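Side-chain contacts in endoglucanase A (Clostridium cellulolyticum, PDB 1EDG), which hydrolyses internal beta-1,4-glucosidic bonds of cellulose as a family 5 glycoside hydrolase: residues Ser58-Thr63 against Asp341-Ser346; Tyr109-Lys114 against Ala157-His162; Val148-Ala153 against Val204-Ala209; Ala255-Asn260 against Thr286-Asn291. All blocks are in the same frame, centred on the assembly; numbering follows the deposited sequence.

Contact 1: Ser58-Thr63 against Asp341-Ser346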
# COMPACT_ATOMS: atom_id res chain seq x y z
N SER A 58 15.19 2.83 8.36
CA SER A 58 15.36 3.91 7.39
C SER A 58 16.70 4.63 7.49
O SER A 58 17.27 5.05 6.49
CB SER A 58 14.23 4.93 7.56
OG SER A 58 14.35 5.59 8.80
N GLY A 59 17.16 4.82 8.73
CA GLY A 59 18.42 5.49 8.97
C GLY A 59 18.35 7.00 9.00
O GLY A 59 19.39 7.66 9.11
N ILE A 60 17.15 7.57 8.97
CA ILE A 60 17.01 9.02 8.98
C ILE A 60 15.59 9.43 9.38
O ILE A 60 14.62 8.75 9.02
CB ILE A 60 17.39 9.63 7.59
CG1 ILE A 60 17.36 11.15 7.64
CG2 ILE A 60 16.48 9.08 6.49
CD1 ILE A 60 17.85 11.81 6.36
N LYS A 61 15.48 10.51 10.15
CA LYS A 61 14.18 11.01 10.60
C LYS A 61 13.50 11.81 9.49
O LYS A 61 14.12 12.65 8.83
CB LYS A 61 14.35 11.88 11.85
CG LYS A 61 13.04 12.35 12.45
CD LYS A 61 13.27 13.11 13.75
CE LYS A 61 11.98 13.74 14.26
NZ LYS A 61 12.17 14.54 15.50
N THR A 62 12.21 11.56 9.31
CA THR A 62 11.41 12.22 8.28
C THR A 62 11.24 13.71 8.54
O THR A 62 10.98 14.12 9.66
CB THR A 62 10.01 11.58 8.22
OG1 THR A 62 10.14 10.15 8.25
CG2 THR A 62 9.29 11.99 6.94
N THR A 63 11.37 14.52 7.49
CA THR A 63 11.21 15.96 7.61
C THR A 63 10.20 16.49 6.59
O THR A 63 9.88 15.81 5.62
CB THR A 63 12.56 16.68 7.39
OG1 THR A 63 13.03 16.41 6.06
CG2 THR A 63 13.59 16.20 8.40
N ASP A 341 9.01 2.52 -1.59
CA ASP A 341 10.34 3.11 -1.51
C ASP A 341 10.84 2.91 -0.09
O ASP A 341 10.29 3.47 0.86
CB ASP A 341 10.25 4.60 -1.85
CG ASP A 341 11.61 5.23 -2.13
OD1 ASP A 341 12.64 4.72 -1.62
OD2 ASP A 341 11.65 6.24 -2.84
N ASN A 342 11.89 2.11 0.07
CA ASN A 342 12.45 1.83 1.39
C ASN A 342 13.75 2.55 1.74
O ASN A 342 14.38 2.25 2.76
CB ASN A 342 12.61 0.32 1.61
CG ASN A 342 13.64 -0.31 0.70
OD1 ASN A 342 14.28 0.36 -0.11
ND2 ASN A 342 13.81 -1.62 0.82
N ASN A 343 14.17 3.50 0.90
CA ASN A 343 15.38 4.29 1.13
C ASN A 343 16.67 3.45 1.20
O ASN A 343 17.70 3.92 1.69
CB ASN A 343 15.21 5.14 2.40
CG ASN A 343 16.27 6.23 2.54
OD1 ASN A 343 16.81 6.44 3.64
ND2 ASN A 343 16.54 6.95 1.46
N ASN A 344 16.63 2.24 0.66
CA ASN A 344 17.79 1.35 0.68
C ASN A 344 18.67 1.43 -0.56
O ASN A 344 18.28 1.00 -1.64
CB ASN A 344 17.34 -0.10 0.91
CG ASN A 344 18.51 -1.07 0.97
OD1 ASN A 344 19.66 -0.67 1.20
ND2 ASN A 344 18.23 -2.35 0.76
N PHE A 345 19.86 2.00 -0.39
CA PHE A 345 20.84 2.13 -1.47
C PHE A 345 22.17 1.50 -1.03
O PHE A 345 23.23 1.83 -1.57
CB PHE A 345 21.09 3.61 -1.79
CG PHE A 345 19.86 4.38 -2.16
CD1 PHE A 345 19.42 4.43 -3.48
CD2 PHE A 345 19.16 5.10 -1.19
CE1 PHE A 345 18.30 5.17 -3.83
CE2 PHE A 345 18.04 5.85 -1.53
CZ PHE A 345 17.61 5.89 -2.85
N SER A 346 22.11 0.57 -0.08
CA SER A 346 23.31 -0.07 0.46
C SER A 346 23.91 -1.21 -0.37
O SER A 346 24.92 -1.79 0.03
CB SER A 346 23.04 -0.58 1.87
OG SER A 346 22.12 -1.65 1.86
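The carboxamide oxygen of Asn-343 is set against the backbone carbonyl of Ser-58 and the CG2 methyl of Ile-60, joining two loops of the (beta/alpha)8 barrel: one between helices 53-56 and 64-73, after the first strand, the other after the eighth strand, 336-339. Strands one and eight are neighbours where the barrel closes, consistent with a contact between the loops that follow them. Asn-343 OD1 is 3.9 Å from CG2 of Ile-60, the two side chains crossing at about a right angle. With CG anti to the backbone N (chi1 -167°), the amide reaches over to the other loop, and OD1 stops 3.2 Å from the carbonyl O of Ser-58. Both are acceptors, so this is a close approach without a hydrogen bond; the ND2 end turns to a weak bond with Phe-355 O. Asparagine suits the left-handed backbone at 343, as glycine suits the positive phi of Gly-59, which leaves the helix just before it. Ser-58 is small enough to tuck its hydroxyl back onto Glu-54 O, and OG also takes a weak bond from Ile-60 N. Loop 341-346 folds through three Asx turns, which should stiffen it: Asp-341 OD1 accepts from Asn-343 N at 3.2 Å, and Asn-342 OD1 from Asn-344 N. In the third, Asn-344 OD1 receives two bonds, from Ser-346 N above its carbonyl plane and from Ser-346 OG at 2.7 Å, in the plane and on a lone pair.

Contact 2: Tyr109-Lys114 against Ala157-His162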
# COMPACT_ATOMS: atom_id res chain seq x y z
N TYR A 109 2.57 16.77 7.65
CA TYR A 109 3.49 17.23 6.61
C TYR A 109 2.78 17.07 5.26
O TYR A 109 2.83 17.95 4.40
CB TYR A 109 4.76 16.38 6.54
CG TYR A 109 5.72 16.48 7.70
CD1 TYR A 109 5.64 17.51 8.64
CD2 TYR A 109 6.72 15.52 7.86
CE1 TYR A 109 6.54 17.58 9.71
CE2 TYR A 109 7.62 15.58 8.93
CZ TYR A 109 7.52 16.61 9.84
OH TYR A 109 8.40 16.64 10.90
N CYS A 110 2.12 15.92 5.09
CA CYS A 110 1.39 15.59 3.86
C CYS A 110 0.09 16.37 3.70
O CYS A 110 -0.18 16.93 2.63
CB CYS A 110 1.11 14.09 3.81
SG CYS A 110 2.56 13.04 4.07
N ILE A 111 -0.72 16.41 4.75
CA ILE A 111 -1.98 17.13 4.73
C ILE A 111 -1.77 18.62 4.44
O ILE A 111 -2.56 19.23 3.70
CB ILE A 111 -2.76 16.96 6.05
CG1 ILE A 111 -3.17 15.49 6.25
CG2 ILE A 111 -3.99 17.86 6.09
CD1 ILE A 111 -4.14 14.95 5.20
N ASP A 112 -0.72 19.21 5.01
CA ASP A 112 -0.45 20.63 4.78
C ASP A 112 -0.03 20.90 3.34
O ASP A 112 -0.09 22.04 2.88
CB ASP A 112 0.60 21.15 5.78
CG ASP A 112 0.05 21.24 7.21
OD1 ASP A 112 -1.19 21.17 7.40
OD2 ASP A 112 0.87 21.38 8.14
N ASN A 113 0.41 19.86 2.65
CA ASN A 113 0.80 19.97 1.24
C ASN A 113 -0.39 19.64 0.34
O ASN A 113 -0.22 19.39 -0.85
CB ASN A 113 1.97 19.03 0.93
CG ASN A 113 3.32 19.67 1.17
OD1 ASN A 113 3.51 20.86 0.92
ND2 ASN A 113 4.28 18.89 1.65
N LYS A 114 -1.60 19.64 0.91
CA LYS A 114 -2.83 19.34 0.17
C LYS A 114 -2.81 17.96 -0.48
O LYS A 114 -3.45 17.73 -1.52
CB LYS A 114 -3.11 20.41 -0.88
CG LYS A 114 -3.43 21.79 -0.31
CD LYS A 114 -2.82 22.89 -1.18
CE LYS A 114 -1.28 22.84 -1.11
NZ LYS A 114 -0.59 23.73 -2.09
N ALA A 157 -10.12 12.22 14.04
CA ALA A 157 -11.53 12.50 13.81
C ALA A 157 -11.85 13.74 12.97
O ALA A 157 -12.84 13.76 12.24
CB ALA A 157 -12.27 12.57 15.14
N ASN A 158 -11.02 14.77 13.09
CA ASN A 158 -11.24 16.03 12.38
C ASN A 158 -10.68 16.12 10.96
O ASN A 158 -10.88 17.12 10.28
CB ASN A 158 -10.72 17.21 13.21
CG ASN A 158 -11.46 17.36 14.53
OD1 ASN A 158 -12.68 17.23 14.59
ND2 ASN A 158 -10.71 17.62 15.59
N TYR A 159 -9.96 15.10 10.51
CA TYR A 159 -9.39 15.13 9.17
C TYR A 159 -10.46 14.75 8.15
O TYR A 159 -11.26 13.85 8.40
CB TYR A 159 -8.19 14.20 9.07
CG TYR A 159 -6.98 14.66 9.87
CD1 TYR A 159 -7.02 14.69 11.27
CD2 TYR A 159 -5.81 15.05 9.23
CE1 TYR A 159 -5.92 15.11 12.00
CE2 TYR A 159 -4.69 15.47 9.97
CZ TYR A 159 -4.76 15.49 11.35
OH TYR A 159 -3.67 15.89 12.09
N ASP A 160 -10.51 15.45 7.02
CA ASP A 160 -11.51 15.17 6.00
C ASP A 160 -11.12 14.02 5.07
O ASP A 160 -10.18 13.28 5.37
CB ASP A 160 -11.87 16.45 5.21
CG ASP A 160 -10.74 16.97 4.32
OD1 ASP A 160 -9.64 16.36 4.23
OD2 ASP A 160 -10.96 18.03 3.69
N GLU A 161 -11.80 13.91 3.93
CA GLU A 161 -11.56 12.85 2.96
C GLU A 161 -10.13 12.68 2.45
O GLU A 161 -9.82 11.69 1.80
CB GLU A 161 -12.53 12.94 1.77
CG GLU A 161 -12.27 14.08 0.78
CD GLU A 161 -12.62 15.47 1.32
OE1 GLU A 161 -13.59 15.60 2.10
OE2 GLU A 161 -11.92 16.44 0.95
N HIS A 162 -9.26 13.65 2.74
CA HIS A 162 -7.87 13.53 2.33
C HIS A 162 -7.15 12.41 3.09
O HIS A 162 -6.11 11.93 2.64
CB HIS A 162 -7.14 14.86 2.48
CG HIS A 162 -7.42 15.82 1.37
ND1 HIS A 162 -8.58 16.57 1.31
CD2 HIS A 162 -6.73 16.10 0.25
CE1 HIS A 162 -8.59 17.26 0.19
NE2 HIS A 162 -7.48 17.00 -0.48
O HOH W 1 -6.23 18.14 -2.61
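Ile-111 carries the apolar part of this contact, set against Tyr-159 and His-162. Its CG1 meets the edge of the tyrosine ring, close to the ring plane, at 4.0 Å from CD2, while CD1 lies 4.1 Å from CB of His-162. With CG1 anti to its own carbonyl carbon (chi1 -65°), the side chain spans both aromatic residues: isoleucine's longer branch supplies CG1 for the tyrosine edge and CD1 for the histidine. The polar tip of Tyr-159 passes beyond this meeting and bonds to Asn-108 and Gln-104, earlier in the same helix as Ile-111.

No direct hydrogen bond links the segments; a water does. It donates to Lys-114 O at 3.0 Å, and it lies at the edge of the imidazole, in its plane, hydrogen-bonded to His-162 NE2 at 2.7 Å.

The ring's other nitrogen is held locally. ND1 donates to Asp-160 OD1 at 3.1 Å, and the backbone N of His-162 gives the same oxygen an Asx-turn bond; both approach from one face of the carboxylate. The ND1 bond, with Tyr-116 stacked on the ring, should limit the imidazole's rotation, while the backbone bond helps hold the carboxylate in place.

Backbone bonds shape the other segment: Lys-114 N returns to Ile-111 O at 3.0 Å, and Lys-114, with positive phi, is the C-prime residue of a Schellman motif. Two neighbouring alpha-to-beta connections thus meet, one leading into strand 116-120 and the other into 163-166, at the N-terminal end of the strands of a TIM barrel.

Contact 3: Val148-Ala153 against Val204-Ala209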
# COMPACT_ATOMS: atom_id res chain seq x y z
N VAL A 148 -7.21 -0.71 18.54
CA VAL A 148 -6.28 0.13 17.80
C VAL A 148 -7.02 1.09 16.86
O VAL A 148 -6.75 2.30 16.86
CB VAL A 148 -5.25 -0.73 17.03
CG1 VAL A 148 -4.49 0.10 16.02
CG2 VAL A 148 -4.28 -1.37 18.01
N TRP A 149 -8.00 0.58 16.12
CA TRP A 149 -8.73 1.45 15.21
C TRP A 149 -9.63 2.46 15.89
O TRP A 149 -9.82 3.56 15.38
CB TRP A 149 -9.43 0.65 14.12
CG TRP A 149 -8.47 0.32 13.02
CD1 TRP A 149 -7.96 -0.91 12.72
CD2 TRP A 149 -7.81 1.25 12.15
NE1 TRP A 149 -7.02 -0.81 11.72
CE2 TRP A 149 -6.91 0.51 11.35
CE3 TRP A 149 -7.90 2.64 11.98
CZ2 TRP A 149 -6.09 1.12 10.39
CZ3 TRP A 149 -7.08 3.24 11.02
CH2 TRP A 149 -6.20 2.48 10.24
N ALA A 150 -10.15 2.13 17.07
CA ALA A 150 -10.99 3.07 17.80
C ALA A 150 -10.12 4.27 18.21
O ALA A 150 -10.56 5.41 18.15
CB ALA A 150 -11.60 2.41 19.04
N GLN A 151 -8.88 3.98 18.60
CA GLN A 151 -7.94 5.02 19.01
C GLN A 151 -7.48 5.88 17.84
O GLN A 151 -7.43 7.11 17.95
CB GLN A 151 -6.74 4.38 19.70
CG GLN A 151 -7.07 3.70 21.02
CD GLN A 151 -5.88 2.99 21.59
OE1 GLN A 151 -4.99 3.61 22.17
NE2 GLN A 151 -5.83 1.68 21.41
N ILE A 152 -7.12 5.24 16.73
CA ILE A 152 -6.68 5.98 15.55
C ILE A 152 -7.82 6.86 15.04
O ILE A 152 -7.62 8.05 14.76
CB ILE A 152 -6.18 5.04 14.43
CG1 ILE A 152 -4.95 4.26 14.91
CG2 ILE A 152 -5.81 5.85 13.18
CD1 ILE A 152 -4.55 3.14 13.99
N ALA A 153 -9.02 6.30 14.98
CA ALA A 153 -10.19 7.05 14.53
C ALA A 153 -10.45 8.27 15.41
O ALA A 153 -10.77 9.35 14.92
CB ALA A 153 -11.41 6.14 14.50
N VAL A 204 -14.20 -1.81 9.78
CA VAL A 204 -15.19 -0.87 9.25
C VAL A 204 -16.19 -0.44 10.33
O VAL A 204 -16.43 0.75 10.53
CB VAL A 204 -15.95 -1.48 8.03
CG1 VAL A 204 -17.05 -0.54 7.56
CG2 VAL A 204 -14.96 -1.76 6.90
N ASN A 205 -16.76 -1.41 11.04
CA ASN A 205 -17.74 -1.12 12.09
C ASN A 205 -17.19 -0.19 13.16
O ASN A 205 -17.87 0.77 13.57
CB ASN A 205 -18.25 -2.41 12.74
CG ASN A 205 -19.16 -3.19 11.81
OD1 ASN A 205 -19.63 -2.67 10.81
ND2 ASN A 205 -19.40 -4.45 12.14
N THR A 206 -15.97 -0.45 13.61
CA THR A 206 -15.32 0.36 14.64
C THR A 206 -15.12 1.81 14.19
O THR A 206 -15.45 2.75 14.92
CB THR A 206 -13.96 -0.25 15.05
OG1 THR A 206 -14.18 -1.57 15.56
CG2 THR A 206 -13.27 0.60 16.10
N VAL A 207 -14.58 2.00 12.99
CA VAL A 207 -14.35 3.34 12.48
C VAL A 207 -15.67 4.11 12.29
O VAL A 207 -15.80 5.26 12.73
CB VAL A 207 -13.55 3.30 11.14
CG1 VAL A 207 -13.43 4.69 10.54
CG2 VAL A 207 -12.16 2.71 11.39
N ARG A 208 -16.64 3.47 11.65
CA ARG A 208 -17.94 4.08 11.39
C ARG A 208 -18.67 4.50 12.68
O ARG A 208 -19.32 5.53 12.71
CB ARG A 208 -18.83 3.12 10.61
CG ARG A 208 -19.12 3.52 9.19
CD ARG A 208 -18.01 3.19 8.24
NE ARG A 208 -17.31 4.38 7.81
CZ ARG A 208 -16.87 4.63 6.58
NH1 ARG A 208 -17.06 3.77 5.59
NH2 ARG A 208 -16.17 5.73 6.36
N ALA A 209 -18.54 3.69 13.72
CA ALA A 209 -19.19 3.96 15.00
C ALA A 209 -18.77 5.28 15.65
O ALA A 209 -19.51 5.83 16.47
CB ALA A 209 -18.98 2.80 15.96
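Thr-206 and Ala-150 form the closest apolar meeting here, where two helices draw together. The methyl CG2 of Thr-206 sits over the backbone of the facing helix, 3.6 Å from Ala-150 N and 3.8 Å from Ala-150 CB. It also approaches the preceding residue, at 4.1 Å from Trp-149 C. The small alanine at 150 lets the methyl come down onto the backbone, and Ala-153, one turn on, likewise points a single methyl toward the other helix. A second apolar contact flanks the first. Val-207 CG2 comes obliquely to the indole of Trp-149, 4.3 Å from CE3, while Ile-152 CD1 of the tryptophan's own helix lies over one face of that ring, offset toward the rim, 3.8 Å above the plane.

The segments cross at -31°, and their axes approach to 8.7 Å. They belong to helices 138-155 and 187-209, which follow the third and fourth strands of the (beta/alpha)8 barrel, stand side by side on its outside and run in the same general direction, as neighbouring barrel helices do. Val-207 also leans on Leu-219 of the fifth strand.

Polar groups find their partners elsewhere. With Thr-206 OG1 beside the backbone N (chi1 -60°), it bonds to Asp-202 O one turn back, which satisfies the hydroxyl within its own helix, and CG2, anti to that N, is turned to the neighbouring helix. Trp-149 leads its indole inward, where NE1 bonds to Gly-167 O, just beyond strand 163-166.

Contact 4: Ala255-Asn260 against Thr286-Asn291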
# COMPACT_ATOMS: atom_id res chain seq x y z
N ALA A 255 1.14 -5.83 -5.83
CA ALA A 255 1.53 -6.70 -6.92
C ALA A 255 2.89 -6.43 -7.53
O ALA A 255 3.01 -5.62 -8.45
CB ALA A 255 0.45 -6.68 -8.00
N TYR A 256 3.90 -7.12 -7.03
CA TYR A 256 5.25 -7.00 -7.56
C TYR A 256 5.33 -8.15 -8.57
O TYR A 256 5.95 -9.18 -8.31
CB TYR A 256 6.27 -7.21 -6.44
CG TYR A 256 6.21 -6.19 -5.32
CD1 TYR A 256 6.99 -5.04 -5.37
CD2 TYR A 256 5.42 -6.40 -4.19
CE1 TYR A 256 6.99 -4.13 -4.31
CE2 TYR A 256 5.42 -5.50 -3.12
CZ TYR A 256 6.21 -4.37 -3.19
OH TYR A 256 6.27 -3.50 -2.12
N CYS A 257 4.68 -7.97 -9.72
CA CYS A 257 4.61 -9.00 -10.76
C CYS A 257 5.29 -8.62 -12.08
O CYS A 257 5.08 -7.52 -12.59
CB CYS A 257 3.15 -9.35 -11.04
SG CYS A 257 2.17 -9.70 -9.56
N PRO A 258 6.11 -9.52 -12.66
CA PRO A 258 6.43 -10.86 -12.14
C PRO A 258 7.51 -10.76 -11.05
O PRO A 258 8.46 -9.98 -11.18
CB PRO A 258 6.94 -11.59 -13.38
CG PRO A 258 7.64 -10.51 -14.13
CD PRO A 258 6.69 -9.33 -14.00
N TRP A 259 7.37 -11.56 -10.00
CA TRP A 259 8.30 -11.54 -8.87
C TRP A 259 9.78 -11.80 -9.17
O TRP A 259 10.65 -11.14 -8.58
CB TRP A 259 7.83 -12.50 -7.77
CG TRP A 259 8.70 -12.48 -6.54
CD1 TRP A 259 9.55 -13.46 -6.12
CD2 TRP A 259 8.83 -11.41 -5.59
NE1 TRP A 259 10.20 -13.07 -4.97
CE2 TRP A 259 9.77 -11.82 -4.63
CE3 TRP A 259 8.24 -10.15 -5.47
CZ2 TRP A 259 10.14 -11.00 -3.55
CZ3 TRP A 259 8.61 -9.34 -4.40
CH2 TRP A 259 9.55 -9.77 -3.45
N ASN A 260 10.08 -12.74 -10.06
CA ASN A 260 11.47 -13.06 -10.38
C ASN A 260 12.24 -11.87 -10.93
O ASN A 260 13.46 -11.83 -10.85
CB ASN A 260 11.57 -14.25 -11.34
CG ASN A 260 11.11 -13.92 -12.75
OD1 ASN A 260 10.25 -13.06 -12.95
ND2 ASN A 260 11.70 -14.59 -13.73
N THR A 286 -0.18 -7.55 -17.16
CA THR A 286 -1.61 -7.34 -17.37
C THR A 286 -2.61 -8.40 -16.87
O THR A 286 -3.77 -8.07 -16.61
CB THR A 286 -1.90 -7.06 -18.87
OG1 THR A 286 -1.47 -8.17 -19.66
CG2 THR A 286 -1.18 -5.79 -19.32
N TRP A 287 -2.18 -9.65 -16.70
CA TRP A 287 -3.11 -10.69 -16.26
C TRP A 287 -3.91 -10.32 -15.02
O TRP A 287 -5.15 -10.37 -15.05
CB TRP A 287 -2.39 -12.04 -16.06
CG TRP A 287 -1.65 -12.17 -14.76
CD1 TRP A 287 -0.36 -11.82 -14.52
CD2 TRP A 287 -2.18 -12.64 -13.51
NE1 TRP A 287 -0.05 -12.02 -13.19
CE2 TRP A 287 -1.15 -12.53 -12.55
CE3 TRP A 287 -3.43 -13.14 -13.10
CZ2 TRP A 287 -1.33 -12.89 -11.20
CZ3 TRP A 287 -3.61 -13.50 -11.76
CH2 TRP A 287 -2.56 -13.37 -10.83
N PHE A 288 -3.24 -9.89 -13.96
CA PHE A 288 -3.95 -9.55 -12.74
C PHE A 288 -4.74 -8.26 -12.87
O PHE A 288 -5.79 -8.10 -12.23
CB PHE A 288 -3.01 -9.52 -11.52
CG PHE A 288 -2.13 -8.31 -11.44
CD1 PHE A 288 -0.90 -8.27 -12.09
CD2 PHE A 288 -2.54 -7.19 -10.72
CE1 PHE A 288 -0.09 -7.14 -12.01
CE2 PHE A 288 -1.74 -6.06 -10.64
CZ PHE A 288 -0.51 -6.03 -11.29
N MET A 289 -4.27 -7.35 -13.73
CA MET A 289 -4.97 -6.09 -13.94
C MET A 289 -6.30 -6.34 -14.64
O MET A 289 -7.29 -5.67 -14.34
CB MET A 289 -4.11 -5.12 -14.75
CG MET A 289 -2.86 -4.70 -14.02
SD MET A 289 -2.05 -3.32 -14.78
CE MET A 289 -0.57 -3.14 -13.71
N ASP A 290 -6.33 -7.29 -15.56
CA ASP A 290 -7.56 -7.63 -16.27
C ASP A 290 -8.56 -8.25 -15.29
O ASP A 290 -9.75 -7.95 -15.35
CB ASP A 290 -7.29 -8.58 -17.44
CG ASP A 290 -6.71 -7.87 -18.65
OD1 ASP A 290 -6.96 -6.66 -18.82
OD2 ASP A 290 -6.00 -8.53 -19.43
N ASN A 291 -8.06 -9.08 -14.38
CA ASN A 291 -8.92 -9.69 -13.37
C ASN A 291 -9.55 -8.59 -12.52
O ASN A 291 -10.75 -8.62 -12.23
CB ASN A 291 -8.12 -10.63 -12.46
CG ASN A 291 -7.72 -11.91 -13.15
OD1 ASN A 291 -8.18 -12.19 -14.26
ND2 ASN A 291 -6.85 -12.69 -12.52
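Phe-288 leaves helix 279-297 toward Ala-255 and Cys-257, and its atoms can be followed outward. CB lies over the centre of the neighbouring Trp-287 ring, 3.6 Å above that plane. At CG the chain turns between the backbone N and the carbonyl carbon (chi1 76°), a setting uncommon within helices; it lays the ring out toward the loop. CE2 and CZ carry the methyl of Ala-255 most closely, its CB being 3.5 Å from each. Along the other edge, CE1 also comes to Cys-257, at 4.0 Å from its CB.

The methyl therefore rests over the face in a CH-pi contact, 3.8 Å from the ring centroid and 29° off the normal. A residue as small as alanine allows so close an approach. Cys-257 SG stands on the same face in an oblique sulfur-aromatic contact, 4.7 Å from the centroid, a place suited to a compact, polarisable thiol. The opposite face takes Met-289 CG, offset toward the rim, so the ring is sandwiched. Just after Cys-257, a cis peptide bond leads into Pro-258, the N-cap of the next short helix.

In this TIM barrel the loop leaves the sixth strand, 249-254, and Ala-255 still shares backbone hydrogen bonds with Glu-307 of the seventh, 303-308. The phenyl ring also touches Tyr-326 and Pro-228, and so sits between the end of the sixth strand, its own helix, and helices 316-332 and 228-232.

How the contacts relate
From the N terminus, residues 58-63 open contact 1, which closes only at 341-346, bringing a loop between the first strand and helix 64-73 to that after the eighth; the other three lie within this span. Contact 2 starts at 109-114, and contact 3 at 148-153, before contact 2 closes at 157-162. Contact 3 closes at 204-209, so these two cross: contact 2 ties the connections leading into the third and fourth strands, contact 3 the helices that follow those strands. Contact 4 follows in series, joining the sixth strand's end to helix 279-297, which follows that strand, across the chain's centre from contacts 2 and 3. Contacts 1 and 2 touch, Thr-63 C lying 3.6 Å from Tyr-109 CE2.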